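Local coordinates for cytochrome c552 (Thermochromatium tepidum, PDB 5ZE8), which probably carries electrons at low potential through five covalently bound c-type hemes in a thermophilic purple sulfur photosynthetic bacterium, at residues A[68-73]-A[420-425]. Numbering follows the deposited sequence.
With HEC (heme c), chain C.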
ATOM      1  N   SER A  68       3.706 -15.190  -3.168  1.00 14.64           N
ATOM      2  CA  SER A  68       4.001 -14.289  -4.312  1.00 15.72           C
ATOM      3  C   SER A  68       4.729 -13.010  -3.987  1.00 16.54           C
ATOM      4  O   SER A  68       5.220 -12.373  -4.936  1.00 21.65           O
ATOM      5  CB  SER A  68       2.744 -13.871  -5.066  1.00 17.05           C
ATOM      6  OG  SER A  68       2.095 -14.969  -5.651  1.00 19.50           O
ATOM      7  N   ASP A  69       4.746 -12.599  -2.745  1.00 13.39           N
ATOM      8  CA  ASP A  69       5.461 -11.392  -2.375  1.00 12.10           C
ATOM      9  C   ASP A  69       6.570 -11.863  -1.406  1.00 13.04           C
ATOM     10  O   ASP A  69       6.272 -12.276  -0.274  1.00 13.21           O
ATOM     11  CB  ASP A  69       4.527 -10.446  -1.610  1.00 11.89           C
ATOM     12  CG  ASP A  69       5.246  -9.258  -1.067  1.00 11.85           C
ATOM     13  OD1 ASP A  69       6.435  -9.150  -1.221  1.00 12.82           O
ATOM     14  OD2 ASP A  69       4.600  -8.427  -0.402  1.00 11.99           O
ATOM     15  N   PRO A  70       7.826 -11.809  -1.838  1.00 14.26           N
ATOM     16  CA  PRO A  70       8.862 -12.327  -0.953  1.00 14.97           C
ATOM     17  C   PRO A  70       9.104 -11.513   0.318  1.00 13.14           C
ATOM     18  O   PRO A  70       9.559 -12.038   1.322  1.00 14.14           O
ATOM     19  CB  PRO A  70      10.102 -12.296  -1.855  1.00 14.37           C
ATOM     20  CG  PRO A  70       9.822 -11.210  -2.754  1.00 16.80           C
ATOM     21  CD  PRO A  70       8.379 -11.155  -3.019  1.00 15.09           C
ATOM     22  N   ILE A  71       8.724 -10.224   0.356  1.00 13.24           N
ATOM     23  CA  ILE A  71       8.813  -9.437   1.579  1.00 12.90           C
ATOM     24  C   ILE A  71       7.779  -9.904   2.578  1.00 13.99           C
ATOM     25  O   ILE A  71       8.063 -10.304   3.688  1.00 13.96           O
ATOM     26  CB  ILE A  71       8.667  -7.921   1.265  1.00 14.28           C
ATOM     27  CG1 ILE A  71       9.888  -7.424   0.463  1.00 14.19           C
ATOM     28  CG2 ILE A  71       8.541  -7.147   2.534  1.00 14.93           C
ATOM     29  CD1 ILE A  71       9.781  -5.930   0.044  1.00 14.60           C
ATOM     30  N   HIS A  72       6.511  -9.879   2.166  1.00 12.13           N
ATOM     31  CA  HIS A  72       5.484 -10.423   3.026  1.00 12.28           C
ATOM     32  C   HIS A  72       5.783 -11.878   3.370  1.00 12.56           C
ATOM     33  O   HIS A  72       5.549 -12.310   4.510  1.00 13.88           O
ATOM     34  CB  HIS A  72       4.083 -10.361   2.352  1.00 11.98           C
ATOM     35  CG  HIS A  72       3.011 -11.099   3.100  1.00 12.00           C
ATOM     36  ND1 HIS A  72       2.594 -10.737   4.359  1.00 11.44           N
ATOM     37  CD2 HIS A  72       2.225 -12.135   2.732  1.00 11.86           C
ATOM     38  CE1 HIS A  72       1.611 -11.547   4.733  1.00 11.79           C
ATOM     39  NE2 HIS A  72       1.396 -12.419   3.791  1.00 11.80           N
ATOM     40  N   GLY A  73       6.286 -12.634   2.437  1.00 12.58           N
ATOM     41  CA  GLY A  73       6.556 -14.068   2.722  1.00 13.48           C
ATOM     42  C   GLY A  73       7.558 -14.314   3.778  1.00 14.01           C
ATOM     43  O   GLY A  73       7.438 -15.297   4.557  1.00 15.69           O
ATOM     44  N   ALA A 420      17.390  -7.636  -4.753  1.00 27.15           N
ATOM     45  CA  ALA A 420      18.040  -6.324  -4.573  1.00 30.28           C
ATOM     46  C   ALA A 420      17.235  -5.190  -5.204  1.00 29.27           C
ATOM     47  O   ALA A 420      17.331  -4.028  -4.768  1.00 28.97           O
ATOM     48  CB  ALA A 420      19.465  -6.358  -5.099  1.00 32.47           C
ATOM     49  N   GLU A 421      16.418  -5.557  -6.186  1.00 34.18           N
ATOM     50  CA  GLU A 421      15.474  -4.648  -6.850  1.00 39.44           C
ATOM     51  C   GLU A 421      14.419  -4.172  -5.888  1.00 35.99           C
ATOM     52  O   GLU A 421      13.897  -3.075  -6.068  1.00 41.55           O
ATOM     53  CB  GLU A 421      14.724  -5.351  -8.005  1.00 50.59           C
ATOM     54  CG  GLU A 421      15.576  -6.122  -9.031  1.00 60.43           C
ATOM     55  CD  GLU A 421      15.008  -7.517  -9.348  1.00 68.66           C
ATOM     56  OE1 GLU A 421      15.113  -8.439  -8.493  1.00 75.61           O
ATOM     57  OE2 GLU A 421      14.468  -7.695 -10.467  1.00 78.06           O
ATOM     58  N   LEU A 422      14.037  -5.002  -4.905  1.00 29.02           N
ATOM     59  CA  LEU A 422      13.070  -4.589  -3.908  1.00 28.72           C
ATOM     60  C   LEU A 422      13.660  -3.697  -2.936  1.00 26.54           C
ATOM     61  O   LEU A 422      13.029  -2.687  -2.657  1.00 30.62           O
ATOM     62  CB  LEU A 422      12.416  -5.732  -3.139  1.00 25.12           C
ATOM     63  CG  LEU A 422      11.586  -6.487  -4.068  1.00 23.81           C
ATOM     64  CD1 LEU A 422      11.132  -7.760  -3.397  1.00 22.15           C
ATOM     65  CD2 LEU A 422      10.418  -5.652  -4.553  1.00 22.62           C
ATOM     66  N   THR A 423      14.855  -4.051  -2.419  1.00 22.75           N
ATOM     67  CA  THR A 423      15.379  -3.458  -1.230  1.00 24.31           C
ATOM     68  C   THR A 423      16.236  -2.175  -1.427  1.00 23.00           C
ATOM     69  O   THR A 423      16.469  -1.446  -0.450  1.00 25.83           O
ATOM     70  CB  THR A 423      16.158  -4.429  -0.397  1.00 26.50           C
ATOM     71  OG1 THR A 423      17.340  -4.825  -1.073  1.00 26.05           O
ATOM     72  CG2 THR A 423      15.315  -5.649  -0.064  1.00 27.63           C
ATOM     73  N   ALA A 424      16.681  -1.956  -2.653  1.00 21.27           N
ATOM     74  CA  ALA A 424      17.472  -0.759  -2.986  1.00 22.70           C
ATOM     75  C   ALA A 424      16.648   0.489  -2.775  1.00 20.28           C
ATOM     76  O   ALA A 424      15.433   0.500  -3.036  1.00 20.13           O
ATOM     77  CB  ALA A 424      17.898  -0.806  -4.409  1.00 24.98           C
ATOM     78  N   PRO A 425      17.283   1.546  -2.265  1.00 19.51           N
ATOM     79  CA  PRO A 425      16.584   2.824  -2.292  1.00 17.90           C
ATOM     80  C   PRO A 425      16.121   3.203  -3.696  1.00 18.49           C
ATOM     81  O   PRO A 425      16.855   2.915  -4.687  1.00 22.35           O
ATOM     82  CB  PRO A 425      17.621   3.809  -1.799  1.00 18.90           C
ATOM     83  CG  PRO A 425      18.625   3.013  -1.065  1.00 19.88           C
ATOM     84  CD  PRO A 425      18.670   1.684  -1.764  1.00 19.69           C
TER
HETATM   85 FE   HEC C 502       0.302  -7.000   5.858  1.00 10.52          FE
HETATM   86  CHA HEC C 502       1.969  -5.019   3.581  1.00 11.37           C
HETATM   87  CHB HEC C 502       3.213  -8.618   6.523  1.00 12.99           C
HETATM   88  CHC HEC C 502      -1.200  -8.713   8.310  1.00 11.43           C
HETATM   89  CHD HEC C 502      -2.601  -5.385   5.212  1.00  9.89           C
HETATM   90  NA  HEC C 502       2.175  -6.886   5.265  1.00 12.34           N
HETATM   91  C1A HEC C 502       2.688  -5.992   4.272  1.00 11.29           C
HETATM   92  C2A HEC C 502       4.123  -6.070   4.210  1.00 13.49           C
HETATM   93  C3A HEC C 502       4.483  -7.044   5.043  1.00 13.49           C
HETATM   94  C4A HEC C 502       3.300  -7.520   5.688  1.00 12.71           C
HETATM   95  CMA HEC C 502       5.864  -7.525   5.355  1.00 14.14           C
HETATM   96  CAA HEC C 502       5.008  -5.349   3.265  1.00 12.08           C
HETATM   97  CBA HEC C 502       4.949  -6.099   1.905  1.00 11.47           C
HETATM   98  CGA HEC C 502       5.729  -5.534   0.761  1.00 11.50           C
HETATM   99  O1A HEC C 502       5.839  -6.124  -0.378  1.00 12.95           O
HETATM  100  O2A HEC C 502       6.330  -4.414   0.851  1.00 12.93           O
HETATM  101  NB  HEC C 502       0.920  -8.482   7.116  1.00 10.91           N
HETATM  102  C1B HEC C 502       2.105  -9.046   7.188  1.00 12.94           C
HETATM  103  C2B HEC C 502       2.047 -10.138   8.108  1.00 12.31           C
HETATM  104  C3B HEC C 502       0.834 -10.186   8.710  1.00 12.73           C
HETATM  105  C4B HEC C 502       0.104  -9.062   8.057  1.00 12.98           C
HETATM  106  CMB HEC C 502       3.220 -11.017   8.391  1.00 13.65           C
HETATM  107  CAB HEC C 502       0.282 -11.048   9.762  1.00 13.10           C
HETATM  108  CBB HEC C 502       1.107 -11.285  10.888  1.00 13.39           C
HETATM  109  NC  HEC C 502      -1.526  -7.027   6.624  1.00 11.39           N
HETATM  110  C1C HEC C 502      -2.008  -7.773   7.725  1.00 10.03           C
HETATM  111  C2C HEC C 502      -3.368  -7.482   8.017  1.00  9.80           C
HETATM  112  C3C HEC C 502      -3.793  -6.568   7.081  1.00  9.94           C
HETATM  113  C4C HEC C 502      -2.630  -6.319   6.228  1.00  9.06           C
HETATM  114  CMC HEC C 502      -4.181  -8.135   9.074  1.00  9.38           C
HETATM  115  CAC HEC C 502      -5.120  -5.943   6.928  1.00 10.04           C
HETATM  116  CBC HEC C 502      -5.619  -5.293   8.090  1.00 11.67           C
HETATM  117  ND  HEC C 502      -0.216  -5.583   4.621  1.00 10.35           N
HETATM  118  C1D HEC C 502      -1.449  -5.044   4.438  1.00 10.18           C
HETATM  119  C2D HEC C 502      -1.448  -3.986   3.461  1.00 11.62           C
HETATM  120  C3D HEC C 502      -0.187  -3.836   3.060  1.00 11.32           C
HETATM  121  C4D HEC C 502       0.593  -4.843   3.789  1.00 12.31           C
HETATM  122  CMD HEC C 502      -2.639  -3.176   3.074  1.00 11.37           C
HETATM  123  CAD HEC C 502       0.344  -2.856   2.005  1.00 11.41           C
HETATM  124  CBD HEC C 502       0.817  -1.676   2.786  1.00 12.16           C
HETATM  125  CGD HEC C 502       1.468  -0.591   1.926  1.00 11.75           C
HETATM  126  O1D HEC C 502       1.402  -0.578   0.727  1.00 12.67           O
HETATM  127  O2D HEC C 502       2.169   0.313   2.498  1.00 12.67           O
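L422 is the residue of 420-425 that bears the contact, reaching both P70 and I71 in the first turn of the helix that begins at 70. With CG set anti to its carbonyl carbon (chi1 -67°), L422 sets CD1 against both: this methyl lies 3.7 Å from CG of P70 and 4.1 Å from CG1 of I71. The leucine and isoleucine run alongside each other in opposite directions, and CB of L422 comes within 4.1 Å of CD1 of I71. The contacts across the two segments are all apolar, and the two sides bury 124 Å² in all. Further along, T423 touches L418, before A424 leaves helical geometry.

I71 also faces the heme. Its CG2 branch packs 3.7 Å from CGA of a heme c propionate, and its CD1, already near L422, lies 3.9 Å from O2A of the same group; I71 thus touches both L422 and the propionate. D69 caps the same helix: its OD1 accepts from N of I71 at 3.0 Å, met from above the carboxylate plane, and more weakly from N of H72. OD2 of D69 stands 2.6 Å from O1A of that propionate, a separation at which one of the two acids probably holds a proton. The ring of H72 meets the heme in plane at its edge, ND1 lying 3.1 Å from CHB, and stacks on H103.

In the fold, the short helix 420-423 directly precedes strand 426-434 of the antiparallel sheet; P425 rests on strand 397-405, and I71 also touches L406, so the contact joins the start of heme-lining helix 70-79 to the end of the beta domain nearest the hemes.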